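Uncharacterized protein (Archaeoglobus fulgidus, PDB 3LOT) probably catalyses the zinc-dependent cleavage of 3-keto-5-aminohexanoate or a related beta-keto acid. Local coordinates at residues V8-T20 against A41-R54. Residues are numbered along the deposited sequence; the frame is centred on the assembly and turned at random. Where two conformers were deposited one is given.
With ZN (zinc ion), chain P.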
ATOM      1  N   VAL D   8     -15.643  -6.626  20.119  1.00 16.18           N
ATOM      2  CA  VAL D   8     -15.372  -7.357  18.890  1.00 14.93           C
ATOM      3  C   VAL D   8     -16.480  -8.394  18.719  1.00 14.25           C
ATOM      4  O   VAL D   8     -16.738  -9.190  19.652  1.00 14.05           O
ATOM      5  CB  VAL D   8     -13.992  -8.092  18.937  1.00 14.91           C
ATOM      6  CG1 VAL D   8     -13.756  -8.967  17.675  1.00 13.29           C
ATOM      7  CG2 VAL D   8     -12.888  -7.119  19.083  1.00 13.70           C
ATOM      8  N   ILE D   9     -17.140  -8.375  17.551  1.00 12.55           N
ATOM      9  CA  ILE D   9     -18.064  -9.453  17.154  1.00 12.44           C
ATOM     10  C   ILE D   9     -17.251 -10.672  16.700  1.00 11.54           C
ATOM     11  O   ILE D   9     -16.501 -10.591  15.743  1.00 13.25           O
ATOM     12  CB  ILE D   9     -19.038  -9.019  16.025  1.00 12.07           C
ATOM     13  CG1 ILE D   9     -19.843  -7.786  16.466  1.00 13.34           C
ATOM     14  CG2 ILE D   9     -19.957 -10.201  15.615  1.00 10.14           C
ATOM     15  CD1 ILE D   9     -20.845  -7.254  15.386  1.00 10.60           C
ATOM     16  N   VAL D  10     -17.324 -11.763  17.451  1.00 12.20           N
ATOM     17  CA  VAL D  10     -16.797 -13.049  17.033  1.00 11.11           C
ATOM     18  C   VAL D  10     -17.916 -13.933  16.440  1.00 11.92           C
ATOM     19  O   VAL D  10     -18.899 -14.299  17.151  1.00 11.79           O
ATOM     20  CB  VAL D  10     -16.127 -13.763  18.194  1.00 11.45           C
ATOM     21  CG1 VAL D  10     -15.426 -15.060  17.675  1.00 11.38           C
ATOM     22  CG2 VAL D  10     -15.055 -12.845  18.867  1.00  9.76           C
ATOM     23  N   THR D  11     -17.784 -14.269  15.151  1.00 11.73           N
ATOM     24  CA  THR D  11     -18.746 -15.124  14.465  1.00 12.23           C
ATOM     25  C   THR D  11     -18.193 -16.512  14.397  1.00 11.78           C
ATOM     26  O   THR D  11     -16.989 -16.688  14.151  1.00 11.66           O
ATOM     27  CB  THR D  11     -19.040 -14.644  13.038  1.00 12.08           C
ATOM     28  OG1 THR D  11     -19.658 -13.355  13.109  1.00 16.65           O
ATOM     29  CG2 THR D  11     -19.995 -15.651  12.348  1.00 13.49           C
ATOM     30  N   CYS D  12     -19.020 -17.526  14.658  1.00 11.51           N
ATOM     31  CA  CYS D  12     -18.525 -18.896  14.464  1.00 11.70           C
ATOM     32  C   CYS D  12     -19.240 -19.602  13.317  1.00 11.39           C
ATOM     33  O   CYS D  12     -20.444 -19.782  13.376  1.00 11.85           O
ATOM     34  CB  CYS D  12     -18.577 -19.717  15.746  1.00 11.72           C
ATOM     35  SG  CYS D  12     -17.594 -21.251  15.577  1.00 14.17           S
ATOM     36  N   ALA D  13     -18.486 -19.938  12.268  1.00 11.94           N
ATOM     37  CA  ALA D  13     -19.017 -20.619  11.075  1.00 11.62           C
ATOM     38  C   ALA D  13     -18.961 -22.137  11.284  1.00 11.61           C
ATOM     39  O   ALA D  13     -17.900 -22.744  11.254  1.00  9.71           O
ATOM     40  CB  ALA D  13     -18.255 -20.185   9.822  1.00 11.59           C
ATOM     41  N   ILE D  14     -20.124 -22.742  11.489  1.00 11.63           N
ATOM     42  CA  ILE D  14     -20.196 -24.056  12.127  1.00 11.07           C
ATOM     43  C   ILE D  14     -19.772 -25.251  11.241  1.00 11.24           C
ATOM     44  O   ILE D  14     -19.106 -26.191  11.734  1.00 11.26           O
ATOM     45  CB  ILE D  14     -21.618 -24.319  12.677  1.00 11.12           C
ATOM     46  CG1 ILE D  14     -21.998 -23.285  13.756  1.00 12.64           C
ATOM     47  CG2 ILE D  14     -21.798 -25.791  13.176  1.00  7.90           C
ATOM     48  CD1 ILE D  14     -21.056 -23.204  14.995  1.00  8.77           C
ATOM     49  N   THR D  15     -20.177 -25.254   9.966  1.00 10.76           N
ATOM     50  CA  THR D  15     -19.876 -26.394   9.131  1.00 11.30           C
ATOM     51  C   THR D  15     -19.593 -26.129   7.648  1.00 11.03           C
ATOM     52  O   THR D  15     -18.795 -26.831   7.042  1.00 10.56           O
ATOM     53  CB  THR D  15     -20.910 -27.568   9.330  1.00 11.43           C
ATOM     54  OG1 THR D  15     -20.410 -28.773   8.709  1.00 10.68           O
ATOM     55  CG2 THR D  15     -22.306 -27.278   8.792  1.00  9.91           C
ATOM     56  N   GLY D  16     -20.270 -25.170   7.059  1.00 10.87           N
ATOM     57  CA  GLY D  16     -20.010 -24.868   5.665  1.00 11.55           C
ATOM     58  C   GLY D  16     -20.380 -25.955   4.688  1.00 11.67           C
ATOM     59  O   GLY D  16     -21.184 -26.885   4.996  1.00 11.55           O
ATOM     60  N   ALA D  17     -19.772 -25.821   3.510  1.00 12.43           N
ATOM     61  CA  ALA D  17     -19.972 -26.679   2.386  1.00 12.52           C
ATOM     62  C   ALA D  17     -18.659 -27.117   1.742  1.00 13.80           C
ATOM     63  O   ALA D  17     -18.681 -27.885   0.754  1.00 15.05           O
ATOM     64  CB  ALA D  17     -20.848 -25.958   1.365  1.00 12.56           C
ATOM     65  N   ILE D  18     -17.529 -26.661   2.268  1.00 14.07           N
ATOM     66  CA  ILE D  18     -16.244 -26.908   1.618  1.00 15.37           C
ATOM     67  C   ILE D  18     -15.649 -28.204   2.135  1.00 14.38           C
ATOM     68  O   ILE D  18     -15.391 -29.127   1.354  1.00 14.34           O
ATOM     69  CB  ILE D  18     -15.262 -25.719   1.783  1.00 15.62           C
ATOM     70  CG1 ILE D  18     -15.657 -24.544   0.860  1.00 19.85           C
ATOM     71  CG2 ILE D  18     -13.875 -26.136   1.428  1.00 16.74           C
ATOM     72  CD1 ILE D  18     -17.045 -24.593   0.162  1.00 21.90           C
ATOM     73  N   HIS D  19     -15.474 -28.280   3.445  1.00 13.59           N
ATOM     74  CA  HIS D  19     -14.938 -29.479   4.079  1.00 14.15           C
ATOM     75  C   HIS D  19     -15.923 -30.650   3.977  1.00 13.10           C
ATOM     76  O   HIS D  19     -17.123 -30.475   3.920  1.00 12.18           O
ATOM     77  CB  HIS D  19     -14.517 -29.200   5.538  1.00 13.96           C
ATOM     78  CG  HIS D  19     -13.480 -28.131   5.677  1.00 15.76           C
ATOM     79  ND1 HIS D  19     -13.627 -27.043   6.527  1.00 17.24           N
ATOM     80  CD2 HIS D  19     -12.304 -27.952   5.034  1.00 14.64           C
ATOM     81  CE1 HIS D  19     -12.570 -26.260   6.412  1.00 17.91           C
ATOM     82  NE2 HIS D  19     -11.754 -26.788   5.512  1.00 15.83           N
ATOM     83  N   THR D  20     -15.395 -31.851   3.884  1.00 13.54           N
ATOM     84  CA  THR D  20     -16.255 -33.022   3.772  1.00 13.68           C
ATOM     85  C   THR D  20     -16.028 -33.930   4.996  1.00 13.51           C
ATOM     86  O   THR D  20     -14.978 -33.831   5.616  1.00 14.30           O
ATOM     87  CB  THR D  20     -16.045 -33.760   2.468  1.00 13.01           C
ATOM     88  OG1 THR D  20     -14.749 -34.393   2.434  1.00 13.20           O
ATOM     89  CG2 THR D  20     -16.215 -32.805   1.246  1.00 13.07           C
ATOM     90  N   ALA D  41     -20.782 -22.937  20.617  1.00  9.91           N
ATOM     91  CA  ALA D  41     -19.979 -21.818  20.141  1.00 11.00           C
ATOM     92  C   ALA D  41     -20.421 -20.478  20.762  1.00 11.83           C
ATOM     93  O   ALA D  41     -19.586 -19.652  21.209  1.00 12.41           O
ATOM     94  CB  ALA D  41     -20.035 -21.760  18.597  1.00 10.84           C
ATOM     95  N   ALA D  42     -21.743 -20.309  20.839  1.00 12.17           N
ATOM     96  CA  ALA D  42     -22.358 -19.176  21.511  1.00 11.84           C
ATOM     97  C   ALA D  42     -21.919 -19.044  22.937  1.00 12.03           C
ATOM     98  O   ALA D  42     -21.575 -17.970  23.381  1.00 10.35           O
ATOM     99  CB  ALA D  42     -23.884 -19.288  21.451  1.00 11.30           C
ATOM    100  N   GLU D  43     -21.939 -20.152  23.661  1.00 13.24           N
ATOM    101  CA  GLU D  43     -21.570 -20.169  25.046  1.00 14.36           C
ATOM    102  C   GLU D  43     -20.090 -19.893  25.232  1.00 14.66           C
ATOM    103  O   GLU D  43     -19.698 -19.394  26.272  1.00 14.52           O
ATOM    104  CB  GLU D  43     -21.955 -21.506  25.669  1.00 15.71           C
ATOM    105  CG  GLU D  43     -23.500 -21.625  25.858  1.00 18.35           C
ATOM    106  CD  GLU D  43     -23.913 -22.969  26.519  1.00 25.42           C
ATOM    107  OE1 GLU D  43     -22.978 -23.706  26.945  1.00 28.58           O
ATOM    108  OE2 GLU D  43     -25.147 -23.268  26.602  1.00 28.13           O
ATOM    109  N   ALA D  44     -19.288 -20.159  24.207  1.00 13.75           N
ATOM    110  CA  ALA D  44     -17.853 -19.833  24.208  1.00 13.37           C
ATOM    111  C   ALA D  44     -17.550 -18.357  23.859  1.00 13.08           C
ATOM    112  O   ALA D  44     -16.404 -17.934  23.882  1.00 14.00           O
ATOM    113  CB  ALA D  44     -17.099 -20.779  23.244  1.00 13.06           C
ATOM    114  N   GLY D  45     -18.555 -17.566  23.509  1.00 12.88           N
ATOM    115  CA  GLY D  45     -18.339 -16.154  23.207  1.00 13.07           C
ATOM    116  C   GLY D  45     -18.712 -15.707  21.801  1.00 13.20           C
ATOM    117  O   GLY D  45     -18.610 -14.538  21.494  1.00 15.69           O
ATOM    118  N   ALA D  46     -19.145 -16.632  20.942  1.00 12.57           N
ATOM    119  CA  ALA D  46     -19.624 -16.273  19.602  1.00 12.01           C
ATOM    120  C   ALA D  46     -20.976 -15.628  19.697  1.00 11.57           C
ATOM    121  O   ALA D  46     -22.003 -16.279  19.992  1.00 11.89           O
ATOM    122  CB  ALA D  46     -19.709 -17.483  18.665  1.00 10.82           C
ATOM    123  N   GLY D  47     -20.994 -14.341  19.409  1.00 11.31           N
ATOM    124  CA  GLY D  47     -22.227 -13.602  19.436  1.00 11.43           C
ATOM    125  C   GLY D  47     -23.092 -13.905  18.225  1.00 12.00           C
ATOM    126  O   GLY D  47     -24.308 -13.611  18.248  1.00 11.28           O
HETATM  127  N   MSE D  48     -22.452 -14.446  17.181  0.66 11.79           N
HETATM  128  CA  MSE D  48     -23.111 -14.855  15.936  0.66 12.14           C
HETATM  129  C   MSE D  48     -22.597 -16.228  15.471  0.66 12.43           C
HETATM  130  O   MSE D  48     -21.402 -16.530  15.561  0.66 12.47           O
HETATM  131  CB  MSE D  48     -22.882 -13.811  14.833  0.66 11.55           C
HETATM  132  CG  MSE D  48     -23.820 -13.966  13.609  0.66 11.46           C
HETATM  133 SE   MSE D  48     -24.069 -12.360  12.481  0.50  8.15          SE
HETATM  134  CE  MSE D  48     -22.242 -11.650  12.343  0.66 12.70           C
ATOM    135  N   VAL D  49     -23.527 -17.044  14.978  1.00 12.85           N
ATOM    136  CA  VAL D  49     -23.207 -18.299  14.352  1.00 12.61           C
ATOM    137  C   VAL D  49     -23.657 -18.282  12.893  1.00 13.56           C
ATOM    138  O   VAL D  49     -24.731 -17.756  12.549  1.00 12.28           O
ATOM    139  CB  VAL D  49     -23.807 -19.514  15.098  1.00 12.71           C
ATOM    140  CG1 VAL D  49     -23.172 -19.638  16.426  1.00 11.98           C
ATOM    141  CG2 VAL D  49     -25.313 -19.463  15.202  1.00 10.53           C
ATOM    142  N   HIS D  50     -22.829 -18.876  12.046  1.00 13.15           N
ATOM    143  CA  HIS D  50     -23.126 -18.966  10.630  1.00 13.48           C
ATOM    144  C   HIS D  50     -23.457 -20.400  10.231  1.00 12.41           C
ATOM    145  O   HIS D  50     -22.666 -21.276  10.461  1.00 11.06           O
ATOM    146  CB  HIS D  50     -21.952 -18.420   9.848  1.00 13.69           C
ATOM    147  CG  HIS D  50     -22.147 -18.480   8.387  1.00 13.76           C
ATOM    148  ND1 HIS D  50     -23.183 -17.834   7.748  1.00 17.11           N
ATOM    149  CD2 HIS D  50     -21.457 -19.143   7.425  1.00 14.39           C
ATOM    150  CE1 HIS D  50     -23.105 -18.076   6.453  1.00 18.82           C
ATOM    151  NE2 HIS D  50     -22.055 -18.841   6.233  1.00 14.47           N
ATOM    152  N   ILE D  51     -24.652 -20.598   9.664  1.00 11.79           N
ATOM    153  CA  ILE D  51     -25.253 -21.928   9.481  1.00 12.02           C
ATOM    154  C   ILE D  51     -25.413 -22.326   7.996  1.00 12.97           C
ATOM    155  O   ILE D  51     -25.969 -21.552   7.198  1.00 13.42           O
ATOM    156  CB  ILE D  51     -26.650 -22.019  10.199  1.00 11.70           C
ATOM    157  CG1 ILE D  51     -26.502 -21.788  11.729  1.00 12.22           C
ATOM    158  CG2 ILE D  51     -27.375 -23.353   9.894  1.00  7.52           C
ATOM    159  CD1 ILE D  51     -25.460 -22.653  12.457  1.00 12.52           C
ATOM    160  N   HIS D  52     -24.861 -23.486   7.646  1.00 12.65           N
ATOM    161  CA  HIS D  52     -25.259 -24.270   6.473  1.00 13.58           C
ATOM    162  C   HIS D  52     -26.008 -25.547   6.902  1.00 14.13           C
ATOM    163  O   HIS D  52     -25.844 -26.033   8.016  1.00 14.17           O
ATOM    164  CB  HIS D  52     -24.054 -24.766   5.685  1.00 13.52           C
ATOM    165  CG  HIS D  52     -23.262 -23.695   4.997  1.00 15.62           C
ATOM    166  ND1 HIS D  52     -22.942 -23.754   3.650  1.00 14.79           N
ATOM    167  CD2 HIS D  52     -22.692 -22.563   5.470  1.00 15.62           C
ATOM    168  CE1 HIS D  52     -22.236 -22.690   3.324  1.00 14.46           C
ATOM    169  NE2 HIS D  52     -22.080 -21.950   4.405  1.00 15.73           N
ATOM    170  N   ALA D  53     -26.782 -26.103   5.975  1.00 14.59           N
ATOM    171  CA  ALA D  53     -27.395 -27.421   6.149  1.00 14.26           C
ATOM    172  C   ALA D  53     -26.548 -28.484   5.433  1.00 14.61           C
ATOM    173  O   ALA D  53     -25.890 -28.203   4.426  1.00 14.20           O
ATOM    174  CB  ALA D  53     -28.805 -27.405   5.573  1.00 14.31           C
ATOM    175  N   ARG D  54     -26.621 -29.705   5.951  1.00 14.85           N
ATOM    176  CA  ARG D  54     -26.041 -30.885   5.357  1.00 15.45           C
ATOM    177  C   ARG D  54     -27.051 -32.029   5.503  1.00 17.43           C
ATOM    178  O   ARG D  54     -27.734 -32.159   6.527  1.00 16.35           O
ATOM    179  CB  ARG D  54     -24.783 -31.283   6.093  1.00 14.86           C
ATOM    180  CG  ARG D  54     -23.620 -30.379   5.821  1.00 13.83           C
ATOM    181  CD  ARG D  54     -22.458 -30.810   6.611  1.00 11.08           C
ATOM    182  NE  ARG D  54     -21.282 -29.989   6.339  1.00 11.62           N
ATOM    183  CZ  ARG D  54     -20.465 -30.104   5.292  1.00 11.69           C
ATOM    184  NH1 ARG D  54     -20.668 -30.972   4.308  1.00 12.54           N
ATOM    185  NH2 ARG D  54     -19.458 -29.278   5.184  1.00 10.67           N
TER
HETATM  186 ZN    ZN P 501     -20.697 -20.100   4.657  1.00 43.26          ZN
HETATM  187  O   HOH W   1     -18.863 -12.173  20.020  1.00  9.25           O
HETATM  188  O   HOH W   2     -21.733 -23.229   8.702  1.00 12.18           O
HETATM  189  O   HOH W   3     -23.358 -27.771   3.465  1.00 10.19           O
HETATM  190  O   HOH W   4     -19.072 -30.664   1.728  1.00 12.82           O
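Thr11, Cys12 and Ala13 pair in parallel with Met48, Val49 and His50, the two strand axes inclined by 25°. Cys12 is bonded through both its backbone groups: its N reaches Met48 O at 2.7 Å, and its O accepts from His50 N at 2.9 Å. The next rung, Ile14 N to His50 O (3.1 Å), is almost straight at 175°. Packing is close on the face bearing Cys12 and Val49, where Cys12 CB meets the methyls of Ala41 and Ala46 and Ile14 lays CG1 alongside Ile51 CD1. After the Ile14 N to His50 O bond, water takes over the backbone links. One molecule joins Thr15 N to His50 O, another bridges Gly16 O and Ala53 O, and a third connects Ala17 O, His19 O and Arg54 NH1. The backbones draw apart at this water-bridged end, yet Arg54 and the His52 ring still pack closely. The straight Arg54 side chain brings two nitrogens to Thr15 together, NE to OG1 at 2.8 Å and NH2 to the carbonyl O at 3.1 Å; NH2 also donates to His19 O. A chi1 of -168° turns Thr15 OG1 to meet Arg54 NE; this hydroxyl additionally bonds Pro28 O, while NH1 of the arginine holds Gly59 O. A leucine in place of Arg54 would probably leave the carbonyl oxygens of Thr15 and His19 without their guanidinium donor. Gly16 CA sits 3.5 Å from the His52 ring centroid, a CH-pi contact over the face. The zinc ion is bound by His50 NE2 at 2.4 Å and His52 NE2 at 2.3 Å, together with Glu262; Asn84 bonds His50 ND1. Strand 7-13, helix 31-43 and strand 48-54 thus form a beta-alpha-beta crossover of a TIM barrel, whose metal site lies at the C-terminal ends of the strands.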